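Local coordinates for protein aldehyde reductase YahK (Escherichia coli, PDB 1UUF) that reduces a wide range of aldehydes to their alcohols, preferring NADPH to NADH as electron donor and binding two zinc ions per subunit, at residues D93-Y98 with V155-V160; D111-C116 with N125-M130; H129-Y134 with G143-G148. All coordinates share one frame; numbering follows the deposited sequence.

Contact 1 (D93-Y98 with V155-V160); sequences DQVEKY and VHERYV
The carboxylate of E157 receives the backbone N-H groups of E96 and K97, joining two loops of the GroES-like catalytic domain of a zinc-containing alcohol dehydrogenase. Segment 93-98 lies in the loop between strands 84-91 and 103-106; the other is the short 3-10 turn that follows strand 152-156. K97 N reaches E157 OE2 at 2.9 Å on its syn lone pair, in a fairly straight bond. E96 N meets E157 OE1 at 3.2 Å, also on the syn side but 28° out of the carboxylate plane, and has a weak second bond to E157 OE2. The E157 side chain gets there because CG sits between the backbone N and the carbonyl carbon (chi1 72°) and the chain runs extended beyond it, sliding past V95, whose CG1 touches E157 OE2. Without this carboxylate, as with an alanine here, the E96 and K97 amides would probably lose their acceptor and a gap would open beside V95.

The carbonyl ends of the turn are met by the side chains of K97 and Y98. K97, bent at chi3, passes E157 at a slant and places NZ 3.0 Å from E157 O. This oxygen also accepts V160 N, the two donors arriving from opposite faces of its plane. K97 NZ has a further, weak bond to V160 O. Over one face of the Y98 ring sits V160 CG1, a CH-pi contact 4.1 Å from the centroid, while V50 of strand 49-58 touches both residues. The Y98 hydroxyl donates to V160 O, OH to O 2.5 Å, from 50° above the carbonyl plane.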
ATOM      1  N   ASP A  93     -15.676 -20.677 -36.330  1.00 27.37           N
ATOM      2  CA  ASP A  93     -14.696 -21.402 -37.132  1.00 29.70           C
ATOM      3  C   ASP A  93     -13.239 -21.043 -36.837  1.00 29.76           C
ATOM      4  O   ASP A  93     -12.327 -21.702 -37.337  1.00 29.18           O
ATOM      5  CB  ASP A  93     -14.985 -21.197 -38.623  1.00 32.45           C
ATOM      6  CG  ASP A  93     -15.077 -19.733 -39.006  1.00 34.55           C
ATOM      7  OD1 ASP A  93     -14.132 -18.974 -38.712  1.00 36.69           O
ATOM      8  OD2 ASP A  93     -16.097 -19.339 -39.609  1.00 39.32           O
ATOM      9  N   GLN A  94     -13.017 -20.004 -36.036  1.00 28.80           N
ATOM     10  CA  GLN A  94     -11.658 -19.593 -35.691  1.00 28.79           C
ATOM     11  C   GLN A  94     -11.285 -19.972 -34.260  1.00 27.35           C
ATOM     12  O   GLN A  94     -10.151 -19.756 -33.833  1.00 27.43           O
ATOM     13  CB  GLN A  94     -11.490 -18.081 -35.873  1.00 30.21           C
ATOM     14  CG  GLN A  94     -11.598 -17.615 -37.312  1.00 35.52           C
ATOM     15  CD  GLN A  94     -10.628 -18.335 -38.225  1.00 37.83           C
ATOM     16  OE1 GLN A  94      -9.416 -18.315 -38.001  1.00 40.93           O
ATOM     17  NE2 GLN A  94     -11.156 -18.978 -39.260  1.00 39.21           N
ATOM     18  N   VAL A  95     -12.239 -20.529 -33.520  1.00 25.37           N
ATOM     19  CA  VAL A  95     -11.981 -20.933 -32.142  1.00 23.39           C
ATOM     20  C   VAL A  95     -11.011 -22.109 -32.111  1.00 23.84           C
ATOM     21  O   VAL A  95     -11.205 -23.103 -32.811  1.00 23.95           O
ATOM     22  CB  VAL A  95     -13.287 -21.328 -31.424  1.00 22.20           C
ATOM     23  CG1 VAL A  95     -12.973 -21.969 -30.081  1.00 20.42           C
ATOM     24  CG2 VAL A  95     -14.149 -20.091 -31.219  1.00 19.57           C
ATOM     25  N   GLU A  96      -9.971 -21.995 -31.292  1.00 23.45           N
ATOM     26  CA  GLU A  96      -8.965 -23.051 -31.206  1.00 25.28           C
ATOM     27  C   GLU A  96      -8.886 -23.722 -29.839  1.00 23.89           C
ATOM     28  O   GLU A  96      -8.372 -24.832 -29.718  1.00 24.76           O
ATOM     29  CB  GLU A  96      -7.590 -22.483 -31.562  1.00 27.16           C
ATOM     30  CG  GLU A  96      -7.596 -21.581 -32.783  1.00 32.22           C
ATOM     31  CD  GLU A  96      -6.201 -21.204 -33.234  1.00 34.98           C
ATOM     32  OE1 GLU A  96      -5.474 -22.097 -33.718  1.00 35.44           O
ATOM     33  OE2 GLU A  96      -5.831 -20.019 -33.103  1.00 38.43           O
ATOM     34  N   LYS A  97      -9.402 -23.049 -28.816  1.00 21.49           N
ATOM     35  CA  LYS A  97      -9.357 -23.571 -27.454  1.00 20.73           C
ATOM     36  C   LYS A  97     -10.489 -24.521 -27.079  1.00 19.54           C
ATOM     37  O   LYS A  97     -10.290 -25.443 -26.283  1.00 18.60           O
ATOM     38  CB  LYS A  97      -9.363 -22.411 -26.452  1.00 21.99           C
ATOM     39  CG  LYS A  97      -8.184 -21.455 -26.559  1.00 23.21           C
ATOM     40  CD  LYS A  97      -8.439 -20.170 -25.769  1.00 23.95           C
ATOM     41  CE  LYS A  97      -8.701 -20.441 -24.293  1.00 25.45           C
ATOM     42  NZ  LYS A  97      -8.963 -19.175 -23.536  1.00 25.16           N
ATOM     43  N   TYR A  98     -11.671 -24.302 -27.645  1.00 18.76           N
ATOM     44  CA  TYR A  98     -12.829 -25.109 -27.287  1.00 17.25           C
ATOM     45  C   TYR A  98     -13.564 -25.850 -28.390  1.00 17.27           C
ATOM     46  O   TYR A  98     -13.434 -25.536 -29.569  1.00 17.33           O
ATOM     47  CB  TYR A  98     -13.829 -24.233 -26.531  1.00 16.62           C
ATOM     48  CG  TYR A  98     -13.199 -23.556 -25.342  1.00 16.15           C
ATOM     49  CD1 TYR A  98     -12.744 -22.238 -25.418  1.00 15.86           C
ATOM     50  CD2 TYR A  98     -12.968 -24.269 -24.168  1.00 16.27           C
ATOM     51  CE1 TYR A  98     -12.062 -21.651 -24.347  1.00 15.35           C
ATOM     52  CE2 TYR A  98     -12.289 -23.698 -23.101  1.00 15.18           C
ATOM     53  CZ  TYR A  98     -11.836 -22.395 -23.197  1.00 15.79           C
ATOM     54  OH  TYR A  98     -11.126 -21.860 -22.148  1.00 16.94           O
ATOM     55  N   VAL A 155     -19.476 -15.749 -25.770  1.00 12.04           N
ATOM     56  CA  VAL A 155     -18.271 -15.018 -25.395  1.00 12.55           C
ATOM     57  C   VAL A 155     -17.070 -15.350 -26.272  1.00 12.74           C
ATOM     58  O   VAL A 155     -16.891 -16.495 -26.689  1.00 13.28           O
ATOM     59  CB  VAL A 155     -17.893 -15.347 -23.925  1.00 11.96           C
ATOM     60  CG1 VAL A 155     -16.711 -14.493 -23.467  1.00 10.80           C
ATOM     61  CG2 VAL A 155     -19.099 -15.138 -23.018  1.00 12.71           C
ATOM     62  N   HIS A 156     -16.255 -14.332 -26.544  1.00 13.67           N
ATOM     63  CA  HIS A 156     -15.031 -14.482 -27.332  1.00 13.80           C
ATOM     64  C   HIS A 156     -14.197 -15.512 -26.564  1.00 14.99           C
ATOM     65  O   HIS A 156     -14.054 -15.398 -25.348  1.00 14.71           O
ATOM     66  CB  HIS A 156     -14.314 -13.129 -27.394  1.00 17.28           C
ATOM     67  CG  HIS A 156     -13.057 -13.134 -28.208  1.00 20.48           C
ATOM     68  ND1 HIS A 156     -11.936 -13.851 -27.847  1.00 22.12           N
ATOM     69  CD2 HIS A 156     -12.735 -12.485 -29.352  1.00 21.85           C
ATOM     70  CE1 HIS A 156     -10.978 -13.643 -28.732  1.00 22.56           C
ATOM     71  NE2 HIS A 156     -11.436 -12.816 -29.655  1.00 23.50           N
ATOM     72  N   GLU A 157     -13.641 -16.504 -27.259  1.00 14.64           N
ATOM     73  CA  GLU A 157     -12.887 -17.559 -26.578  1.00 14.25           C
ATOM     74  C   GLU A 157     -11.734 -17.112 -25.685  1.00 12.84           C
ATOM     75  O   GLU A 157     -11.334 -17.856 -24.791  1.00 12.87           O
ATOM     76  CB  GLU A 157     -12.367 -18.605 -27.573  1.00 15.72           C
ATOM     77  CG  GLU A 157     -11.234 -18.145 -28.467  1.00 18.82           C
ATOM     78  CD  GLU A 157     -10.475 -19.316 -29.077  1.00 21.51           C
ATOM     79  OE1 GLU A 157      -9.709 -19.094 -30.037  1.00 23.53           O
ATOM     80  OE2 GLU A 157     -10.637 -20.456 -28.591  1.00 23.75           O
ATOM     81  N   ARG A 158     -11.198 -15.917 -25.904  1.00 13.88           N
ATOM     82  CA  ARG A 158     -10.095 -15.457 -25.062  1.00 13.87           C
ATOM     83  C   ARG A 158     -10.543 -15.294 -23.614  1.00 13.60           C
ATOM     84  O   ARG A 158      -9.735 -15.386 -22.685  1.00 13.03           O
ATOM     85  CB  ARG A 158      -9.533 -14.121 -25.569  1.00 14.51           C
ATOM     86  CG  ARG A 158      -8.543 -13.462 -24.595  1.00 14.99           C
ATOM     87  CD  ARG A 158      -7.816 -12.281 -25.224  1.00 16.99           C
ATOM     88  NE  ARG A 158      -6.906 -11.629 -24.284  1.00 16.44           N
ATOM     89  CZ  ARG A 158      -5.964 -10.760 -24.638  1.00 17.63           C
ATOM     90  NH1 ARG A 158      -5.802 -10.440 -25.916  1.00 18.08           N
ATOM     91  NH2 ARG A 158      -5.178 -10.214 -23.718  1.00 16.48           N
ATOM     92  N   TYR A 159     -11.839 -15.074 -23.419  1.00 11.67           N
ATOM     93  CA  TYR A 159     -12.364 -14.862 -22.078  1.00 11.55           C
ATOM     94  C   TYR A 159     -13.157 -16.026 -21.507  1.00 11.00           C
ATOM     95  O   TYR A 159     -13.808 -15.893 -20.471  1.00 13.74           O
ATOM     96  CB  TYR A 159     -13.196 -13.579 -22.074  1.00 10.86           C
ATOM     97  CG  TYR A 159     -12.440 -12.431 -22.700  1.00 10.75           C
ATOM     98  CD1 TYR A 159     -12.453 -12.233 -24.085  1.00 12.18           C
ATOM     99  CD2 TYR A 159     -11.631 -11.603 -21.925  1.00 10.06           C
ATOM    100  CE1 TYR A 159     -11.668 -11.241 -24.675  1.00 12.45           C
ATOM    101  CE2 TYR A 159     -10.845 -10.613 -22.505  1.00 11.56           C
ATOM    102  CZ  TYR A 159     -10.868 -10.438 -23.878  1.00 13.41           C
ATOM    103  OH  TYR A 159     -10.073  -9.472 -24.450  1.00 12.79           O
ATOM    104  N   VAL A 160     -13.099 -17.168 -22.181  1.00  9.96           N
ATOM    105  CA  VAL A 160     -13.799 -18.359 -21.716  1.00 10.36           C
ATOM    106  C   VAL A 160     -12.758 -19.265 -21.070  1.00 10.91           C
ATOM    107  O   VAL A 160     -11.679 -19.464 -21.628  1.00 13.00           O
ATOM    108  CB  VAL A 160     -14.475 -19.106 -22.884  1.00  9.92           C
ATOM    109  CG1 VAL A 160     -15.118 -20.399 -22.381  1.00 11.68           C
ATOM    110  CG2 VAL A 160     -15.535 -18.210 -23.520  1.00 12.22           C
TER

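Contact 2 (D111-C116 with N125-M130). With ZN (zinc ion), chain B.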
ATOM      1  N   ASP A 111     -14.763  -9.202 -22.538  1.00 11.93           N
ATOM      2  CA  ASP A 111     -13.938  -8.598 -23.586  1.00 13.60           C
ATOM      3  C   ASP A 111     -13.036  -7.501 -23.020  1.00 13.42           C
ATOM      4  O   ASP A 111     -13.242  -7.026 -21.904  1.00 13.22           O
ATOM      5  CB  ASP A 111     -14.819  -8.014 -24.703  1.00 14.40           C
ATOM      6  CG  ASP A 111     -14.157  -8.089 -26.079  1.00 17.64           C
ATOM      7  OD1 ASP A 111     -12.962  -8.448 -26.156  1.00 15.24           O
ATOM      8  OD2 ASP A 111     -14.834  -7.785 -27.088  1.00 17.89           O
ATOM      9  N   SER A 112     -12.010  -7.133 -23.778  1.00 12.63           N
ATOM     10  CA  SER A 112     -11.096  -6.065 -23.381  1.00 12.49           C
ATOM     11  C   SER A 112     -10.450  -5.525 -24.657  1.00 13.09           C
ATOM     12  O   SER A 112     -10.646  -6.092 -25.735  1.00 13.08           O
ATOM     13  CB  SER A 112     -10.038  -6.571 -22.390  1.00 13.90           C
ATOM     14  OG  SER A 112      -9.166  -7.521 -22.971  1.00 13.72           O
ATOM     15  N   CYS A 113      -9.690  -4.443 -24.555  1.00 14.23           N
ATOM     16  CA  CYS A 113      -9.092  -3.858 -25.755  1.00 14.89           C
ATOM     17  C   CYS A 113      -8.053  -4.754 -26.430  1.00 16.22           C
ATOM     18  O   CYS A 113      -7.864  -4.680 -27.641  1.00 15.88           O
ATOM     19  CB  CYS A 113      -8.502  -2.476 -25.442  1.00 14.58           C
ATOM     20  SG  CYS A 113      -6.803  -2.423 -24.845  1.00 14.29           S
ATOM     21  N   LYS A 114      -7.397  -5.603 -25.642  1.00 17.00           N
ATOM     22  CA  LYS A 114      -6.392  -6.550 -26.129  1.00 18.19           C
ATOM     23  C   LYS A 114      -5.063  -5.974 -26.598  1.00 18.88           C
ATOM     24  O   LYS A 114      -4.200  -6.728 -27.048  1.00 20.77           O
ATOM     25  CB  LYS A 114      -6.961  -7.397 -27.271  1.00 18.60           C
ATOM     26  CG  LYS A 114      -8.281  -8.065 -26.968  1.00 19.46           C
ATOM     27  CD  LYS A 114      -8.759  -8.851 -28.176  1.00 22.69           C
ATOM     28  CE  LYS A 114     -10.225  -9.205 -28.045  1.00 23.24           C
ATOM     29  NZ  LYS A 114     -11.043  -7.966 -27.986  1.00 27.24           N
ATOM     30  N   HIS A 115      -4.873  -4.663 -26.504  1.00 17.83           N
ATOM     31  CA  HIS A 115      -3.609  -4.099 -26.963  1.00 18.59           C
ATOM     32  C   HIS A 115      -2.912  -3.139 -26.007  1.00 18.58           C
ATOM     33  O   HIS A 115      -1.868  -2.581 -26.346  1.00 21.14           O
ATOM     34  CB  HIS A 115      -3.808  -3.427 -28.326  1.00 18.91           C
ATOM     35  CG  HIS A 115      -4.812  -2.319 -28.317  1.00 19.75           C
ATOM     36  ND1 HIS A 115      -4.507  -1.040 -27.909  1.00 20.05           N
ATOM     37  CD2 HIS A 115      -6.125  -2.305 -28.649  1.00 20.30           C
ATOM     38  CE1 HIS A 115      -5.587  -0.284 -27.992  1.00 20.84           C
ATOM     39  NE2 HIS A 115      -6.583  -1.027 -28.437  1.00 21.12           N
ATOM     40  N   CYS A 116      -3.471  -2.944 -24.816  1.00 17.93           N
ATOM     41  CA  CYS A 116      -2.847  -2.055 -23.839  1.00 15.91           C
ATOM     42  C   CYS A 116      -1.881  -2.870 -22.984  1.00 16.22           C
ATOM     43  O   CYS A 116      -1.849  -4.098 -23.070  1.00 15.88           O
ATOM     44  CB  CYS A 116      -3.902  -1.402 -22.942  1.00 16.59           C
ATOM     45  SG  CYS A 116      -4.654  -2.530 -21.749  1.00 16.04           S
ATOM     46  N   ASN A 125      -8.427  -7.620 -16.553  1.00  9.93           N
ATOM     47  CA  ASN A 125      -9.271  -7.089 -15.485  1.00 10.60           C
ATOM     48  C   ASN A 125      -8.946  -5.633 -15.138  1.00 11.21           C
ATOM     49  O   ASN A 125      -9.793  -4.908 -14.607  1.00 11.55           O
ATOM     50  CB  ASN A 125      -9.152  -7.972 -14.231  1.00 10.33           C
ATOM     51  CG  ASN A 125      -7.710  -8.166 -13.771  1.00 11.94           C
ATOM     52  OD1 ASN A 125      -6.810  -8.398 -14.578  1.00 10.29           O
ATOM     53  ND2 ASN A 125      -7.494  -8.101 -12.458  1.00 12.02           N
ATOM     54  N   TYR A 126      -7.723  -5.207 -15.446  1.00 10.52           N
ATOM     55  CA  TYR A 126      -7.308  -3.838 -15.169  1.00 11.98           C
ATOM     56  C   TYR A 126      -7.299  -2.965 -16.422  1.00 11.97           C
ATOM     57  O   TYR A 126      -6.816  -1.835 -16.403  1.00 13.67           O
ATOM     58  CB  TYR A 126      -5.928  -3.832 -14.504  1.00 12.05           C
ATOM     59  CG  TYR A 126      -5.952  -4.436 -13.116  1.00 11.08           C
ATOM     60  CD1 TYR A 126      -5.138  -5.520 -12.786  1.00 11.70           C
ATOM     61  CD2 TYR A 126      -6.825  -3.949 -12.143  1.00 10.91           C
ATOM     62  CE1 TYR A 126      -5.200  -6.109 -11.521  1.00  9.70           C
ATOM     63  CE2 TYR A 126      -6.898  -4.527 -10.879  1.00 11.04           C
ATOM     64  CZ  TYR A 126      -6.088  -5.609 -10.576  1.00 10.86           C
ATOM     65  OH  TYR A 126      -6.199  -6.203  -9.342  1.00 11.15           O
ATOM     66  N   CYS A 127      -7.835  -3.495 -17.516  1.00 12.63           N
ATOM     67  CA  CYS A 127      -7.906  -2.742 -18.765  1.00 12.60           C
ATOM     68  C   CYS A 127      -8.891  -1.588 -18.576  1.00 14.20           C
ATOM     69  O   CYS A 127      -9.947  -1.765 -17.972  1.00 14.00           O
ATOM     70  CB  CYS A 127      -8.385  -3.659 -19.900  1.00 13.07           C
ATOM     71  SG  CYS A 127      -8.727  -2.828 -21.480  1.00 13.57           S
ATOM     72  N   ASP A 128      -8.548  -0.404 -19.080  1.00 16.43           N
ATOM     73  CA  ASP A 128      -9.440   0.748 -18.949  1.00 18.22           C
ATOM     74  C   ASP A 128     -10.702   0.585 -19.774  1.00 18.68           C
ATOM     75  O   ASP A 128     -11.694   1.283 -19.551  1.00 20.20           O
ATOM     76  CB  ASP A 128      -8.752   2.038 -19.401  1.00 20.38           C
ATOM     77  CG  ASP A 128      -7.837   2.614 -18.348  1.00 23.76           C
ATOM     78  OD1 ASP A 128      -8.159   2.494 -17.147  1.00 26.06           O
ATOM     79  OD2 ASP A 128      -6.806   3.209 -18.726  1.00 28.74           O
ATOM     80  N   HIS A 129     -10.665  -0.327 -20.736  1.00 17.86           N
ATOM     81  CA  HIS A 129     -11.809  -0.535 -21.610  1.00 18.70           C
ATOM     82  C   HIS A 129     -12.320  -1.962 -21.550  1.00 18.29           C
ATOM     83  O   HIS A 129     -12.781  -2.513 -22.545  1.00 19.87           O
ATOM     84  CB  HIS A 129     -11.415  -0.161 -23.034  1.00 20.23           C
ATOM     85  CG  HIS A 129     -10.758   1.178 -23.127  1.00 22.08           C
ATOM     86  ND1 HIS A 129     -11.433   2.353 -22.884  1.00 26.23           N
ATOM     87  CD2 HIS A 129      -9.470   1.525 -23.359  1.00 25.04           C
ATOM     88  CE1 HIS A 129     -10.591   3.367 -22.959  1.00 25.94           C
ATOM     89  NE2 HIS A 129      -9.393   2.892 -23.244  1.00 26.95           N
ATOM     90  N   MET A 130     -12.235  -2.553 -20.367  1.00 17.80           N
ATOM     91  CA  MET A 130     -12.699  -3.913 -20.172  1.00 18.97           C
ATOM     92  C   MET A 130     -14.222  -3.948 -20.254  1.00 18.71           C
ATOM     93  O   MET A 130     -14.902  -3.069 -19.717  1.00 19.00           O
ATOM     94  CB  MET A 130     -12.221  -4.429 -18.811  1.00 21.44           C
ATOM     95  CG  MET A 130     -12.621  -5.859 -18.496  1.00 25.35           C
ATOM     96  SD  MET A 130     -14.140  -5.958 -17.538  1.00 29.77           S
ATOM     97  CE  MET A 130     -13.478  -5.688 -15.899  1.00 25.81           C
TER
HETATM   98 ZN    ZN B 401      -6.713  -3.314 -22.664  1.00 16.73          ZN
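C113, C116 and C127 point their SG atoms at one zinc ion, and C119 of helix 117-120 completes this Cys4 site, the second zinc site of the zinc-containing alcohol dehydrogenases, distinct from the catalytic one. Each of the three sulfurs lies 2.4 Å from the zinc. They arrive from different directions: C113 SG and C127 SG are 3.9 Å apart, and C116 SG is 4.1 Å from C127 SG, spacings set by the shared metal. The torsions differ to match. In C113 and C116 the sulfur stands between the backbone N and the carbonyl carbon, whereas C127 turns SG away from its own N (chi1 173°) to meet the metal from the 125-130 side.

Backbone N-H groups turn toward the sulfurs, which would probably temper their negative charge. C127 SG accepts H129 N from its own loop and, across the contact, a weak but nearly straight bond from C113 N (171° at the hydrogen). H115 N points at C113 SG, and that sulfur also lies over the centre of the H115 imidazole face. S112 lays its CB against C127, while its OG turns to Y159. Beyond the cysteines the two segments run close together, S112 CA 4.2 Å from M130 CA, and M130 bends away after packing its CG against the carbonyl of D111. On the 111-116 side K114 folds back, its NZ forming a salt bridge with D111 OD1 at 2.7 Å and a bond to S112 O at 3.0 Å.

Contact 3 (H129-Y134 with G143-G148); sequences HMTGTY and GHTLGG
T145 directs its side chain at G132 and T133, at the end of strand 131-132 and just past it. Its hydroxyl stands between the backbone N and the carbonyl carbon (chi1 53°), which brings OG1 to G132 O at 2.7 Å. T145 is the donor here, and it approaches 32° from the carbonyl plane. OG1 in turn accepts the N-H of S136, so the one hydroxyl is engaged both as donor and as acceptor. The methyl branch, CG2, meets T131 CG2 at 3.7 Å, and CB rests against T133 O. From the backbone of the same residue, T145 O receives a CA-H...O contact from Y134 CA at 3.3 Å.

L146 points its CB away from 129-134, its side chain touching I40, and takes part through its carbonyl. A single water donates to both L146 O and T133 O, at 2.8 and 2.7 Å, bridging two acceptors that could not bond to each other. R42 is a further donor to L146 O.

At G147 the amide N lies 3.6 Å from Y134 CB, and an added CB would come about 3.2 Å from Y134 CD2. The lack of a side chain is thus consistent with the close approach to Y134. Past the contact, the Y134 ring stacks with H82, a ligand of the catalytic zinc, and packs on S62 and Q66 of helix 61-68. Through Y134 and T133, which both touch H82, the loop packs against the second shell of the catalytic zinc site in the GroES-like domain.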
ATOM      1  N   HIS A 129     -10.665  -0.327 -20.736  1.00 17.86           N
ATOM      2  CA  HIS A 129     -11.809  -0.535 -21.610  1.00 18.70           C
ATOM      3  C   HIS A 129     -12.320  -1.962 -21.550  1.00 18.29           C
ATOM      4  O   HIS A 129     -12.781  -2.513 -22.545  1.00 19.87           O
ATOM      5  CB  HIS A 129     -11.415  -0.161 -23.034  1.00 20.23           C
ATOM      6  CG  HIS A 129     -10.758   1.178 -23.127  1.00 22.08           C
ATOM      7  ND1 HIS A 129     -11.433   2.353 -22.884  1.00 26.23           N
ATOM      8  CD2 HIS A 129      -9.470   1.525 -23.359  1.00 25.04           C
ATOM      9  CE1 HIS A 129     -10.591   3.367 -22.959  1.00 25.94           C
ATOM     10  NE2 HIS A 129      -9.393   2.892 -23.244  1.00 26.95           N
ATOM     11  N   MET A 130     -12.235  -2.553 -20.367  1.00 17.80           N
ATOM     12  CA  MET A 130     -12.699  -3.913 -20.172  1.00 18.97           C
ATOM     13  C   MET A 130     -14.222  -3.948 -20.254  1.00 18.71           C
ATOM     14  O   MET A 130     -14.902  -3.069 -19.717  1.00 19.00           O
ATOM     15  CB  MET A 130     -12.221  -4.429 -18.811  1.00 21.44           C
ATOM     16  CG  MET A 130     -12.621  -5.859 -18.496  1.00 25.35           C
ATOM     17  SD  MET A 130     -14.140  -5.958 -17.538  1.00 29.77           S
ATOM     18  CE  MET A 130     -13.478  -5.688 -15.899  1.00 25.81           C
ATOM     19  N   THR A 131     -14.750  -4.951 -20.947  1.00 17.63           N
ATOM     20  CA  THR A 131     -16.193  -5.113 -21.083  1.00 17.91           C
ATOM     21  C   THR A 131     -16.654  -6.110 -20.028  1.00 16.30           C
ATOM     22  O   THR A 131     -16.298  -7.286 -20.080  1.00 13.57           O
ATOM     23  CB  THR A 131     -16.576  -5.662 -22.474  1.00 18.14           C
ATOM     24  OG1 THR A 131     -16.171  -4.731 -23.487  1.00 19.49           O
ATOM     25  CG2 THR A 131     -18.089  -5.874 -22.568  1.00 18.30           C
ATOM     26  N   GLY A 132     -17.435  -5.631 -19.064  1.00 15.64           N
ATOM     27  CA  GLY A 132     -17.926  -6.501 -18.012  1.00 13.43           C
ATOM     28  C   GLY A 132     -19.026  -7.421 -18.502  1.00 13.51           C
ATOM     29  O   GLY A 132     -19.766  -7.089 -19.426  1.00 13.13           O
ATOM     30  N   THR A 133     -19.139  -8.581 -17.865  1.00 11.11           N
ATOM     31  CA  THR A 133     -20.140  -9.571 -18.228  1.00 11.79           C
ATOM     32  C   THR A 133     -21.541  -8.969 -18.238  1.00 12.50           C
ATOM     33  O   THR A 133     -22.405  -9.418 -18.990  1.00 11.58           O
ATOM     34  CB  THR A 133     -20.037 -10.765 -17.278  1.00 11.32           C
ATOM     35  OG1 THR A 133     -18.684 -11.236 -17.311  1.00 11.25           O
ATOM     36  CG2 THR A 133     -20.964 -11.895 -17.707  1.00 11.68           C
ATOM     37  N   TYR A 134     -21.766  -7.965 -17.396  1.00 13.80           N
ATOM     38  CA  TYR A 134     -23.046  -7.264 -17.401  1.00 13.89           C
ATOM     39  C   TYR A 134     -22.854  -5.773 -17.137  1.00 15.57           C
ATOM     40  O   TYR A 134     -21.922  -5.368 -16.440  1.00 14.91           O
ATOM     41  CB  TYR A 134     -24.051  -7.879 -16.406  1.00 14.28           C
ATOM     42  CG  TYR A 134     -23.632  -7.933 -14.955  1.00 13.21           C
ATOM     43  CD1 TYR A 134     -23.634  -6.789 -14.158  1.00 14.24           C
ATOM     44  CD2 TYR A 134     -23.285  -9.146 -14.363  1.00 14.06           C
ATOM     45  CE1 TYR A 134     -23.304  -6.857 -12.803  1.00 15.43           C
ATOM     46  CE2 TYR A 134     -22.953  -9.225 -13.016  1.00 13.54           C
ATOM     47  CZ  TYR A 134     -22.967  -8.080 -12.241  1.00 14.56           C
ATOM     48  OH  TYR A 134     -22.650  -8.168 -10.906  1.00 15.25           O
ATOM     49  N   GLY A 143     -27.556  -3.147 -26.402  1.00 25.22           N
ATOM     50  CA  GLY A 143     -26.607  -2.062 -26.214  1.00 22.04           C
ATOM     51  C   GLY A 143     -25.680  -2.205 -25.021  1.00 21.47           C
ATOM     52  O   GLY A 143     -24.649  -1.535 -24.946  1.00 19.94           O
ATOM     53  N   HIS A 144     -26.056  -3.056 -24.073  1.00 20.53           N
ATOM     54  CA  HIS A 144     -25.230  -3.299 -22.897  1.00 19.23           C
ATOM     55  C   HIS A 144     -25.248  -4.796 -22.608  1.00 18.17           C
ATOM     56  O   HIS A 144     -26.202  -5.492 -22.952  1.00 18.38           O
ATOM     57  CB  HIS A 144     -25.734  -2.502 -21.687  1.00 20.91           C
ATOM     58  CG  HIS A 144     -27.156  -2.785 -21.319  1.00 23.58           C
ATOM     59  ND1 HIS A 144     -28.222  -2.366 -22.087  1.00 26.22           N
ATOM     60  CD2 HIS A 144     -27.688  -3.448 -20.266  1.00 23.61           C
ATOM     61  CE1 HIS A 144     -29.350  -2.761 -21.522  1.00 27.22           C
ATOM     62  NE2 HIS A 144     -29.053  -3.419 -20.416  1.00 24.83           N
ATOM     63  N   THR A 145     -24.187  -5.290 -21.983  1.00 16.37           N
ATOM     64  CA  THR A 145     -24.083  -6.714 -21.698  1.00 13.82           C
ATOM     65  C   THR A 145     -25.078  -7.248 -20.670  1.00 12.36           C
ATOM     66  O   THR A 145     -25.376  -6.599 -19.666  1.00 13.45           O
ATOM     67  CB  THR A 145     -22.646  -7.078 -21.250  1.00 10.83           C
ATOM     68  OG1 THR A 145     -22.250  -6.230 -20.167  1.00 13.97           O
ATOM     69  CG2 THR A 145     -21.668  -6.896 -22.407  1.00 14.62           C
ATOM     70  N   LEU A 146     -25.596  -8.437 -20.956  1.00 13.26           N
ATOM     71  CA  LEU A 146     -26.547  -9.114 -20.081  1.00 14.16           C
ATOM     72  C   LEU A 146     -25.809 -10.326 -19.513  1.00 13.34           C
ATOM     73  O   LEU A 146     -25.215 -11.097 -20.264  1.00 13.86           O
ATOM     74  CB  LEU A 146     -27.773  -9.544 -20.884  1.00 14.70           C
ATOM     75  CG  LEU A 146     -28.455  -8.380 -21.617  1.00 16.56           C
ATOM     76  CD1 LEU A 146     -29.595  -8.906 -22.471  1.00 18.19           C
ATOM     77  CD2 LEU A 146     -28.958  -7.360 -20.606  1.00 17.53           C
ATOM     78  N   GLY A 147     -25.861 -10.479 -18.191  1.00 13.51           N
ATOM     79  CA  GLY A 147     -25.150 -11.550 -17.509  1.00 13.72           C
ATOM     80  C   GLY A 147     -25.605 -13.000 -17.510  1.00 13.23           C
ATOM     81  O   GLY A 147     -26.376 -13.443 -18.359  1.00 13.69           O
ATOM     82  N   GLY A 148     -25.105 -13.730 -16.514  1.00 11.65           N
ATOM     83  CA  GLY A 148     -25.378 -15.150 -16.373  1.00 12.29           C
ATOM     84  C   GLY A 148     -26.692 -15.637 -15.796  1.00 13.63           C
ATOM     85  O   GLY A 148     -26.888 -16.848 -15.686  1.00 12.80           O
TER
HETATM   86  O   HOH W   1     -22.543 -10.937 -21.217  1.00 15.64           O

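All three contacts lie within the GroES-like domain. Along the chain, contacts 2 and 3 both fall between the two halves of contact 1, and contact 3 starts where contact 2 ends, sharing H129 and M130. The centres of contacts 2 and 3 are about 13 Å apart, and that of contact 1 is about 17 Å from each. The two-stranded sheet of 109-111 with 131-132 joins contacts 2 and 3, with D111 O hydrogen-bonded to T131 N, 2.7 Å apart. Contact 1 meets contact 2 through Y159 OH and S112 OG, 2.6 Å apart, but does not touch contact 3. One continuous run of chain thus connects the Cys4 zinc lobe to packing beside the catalytic zinc.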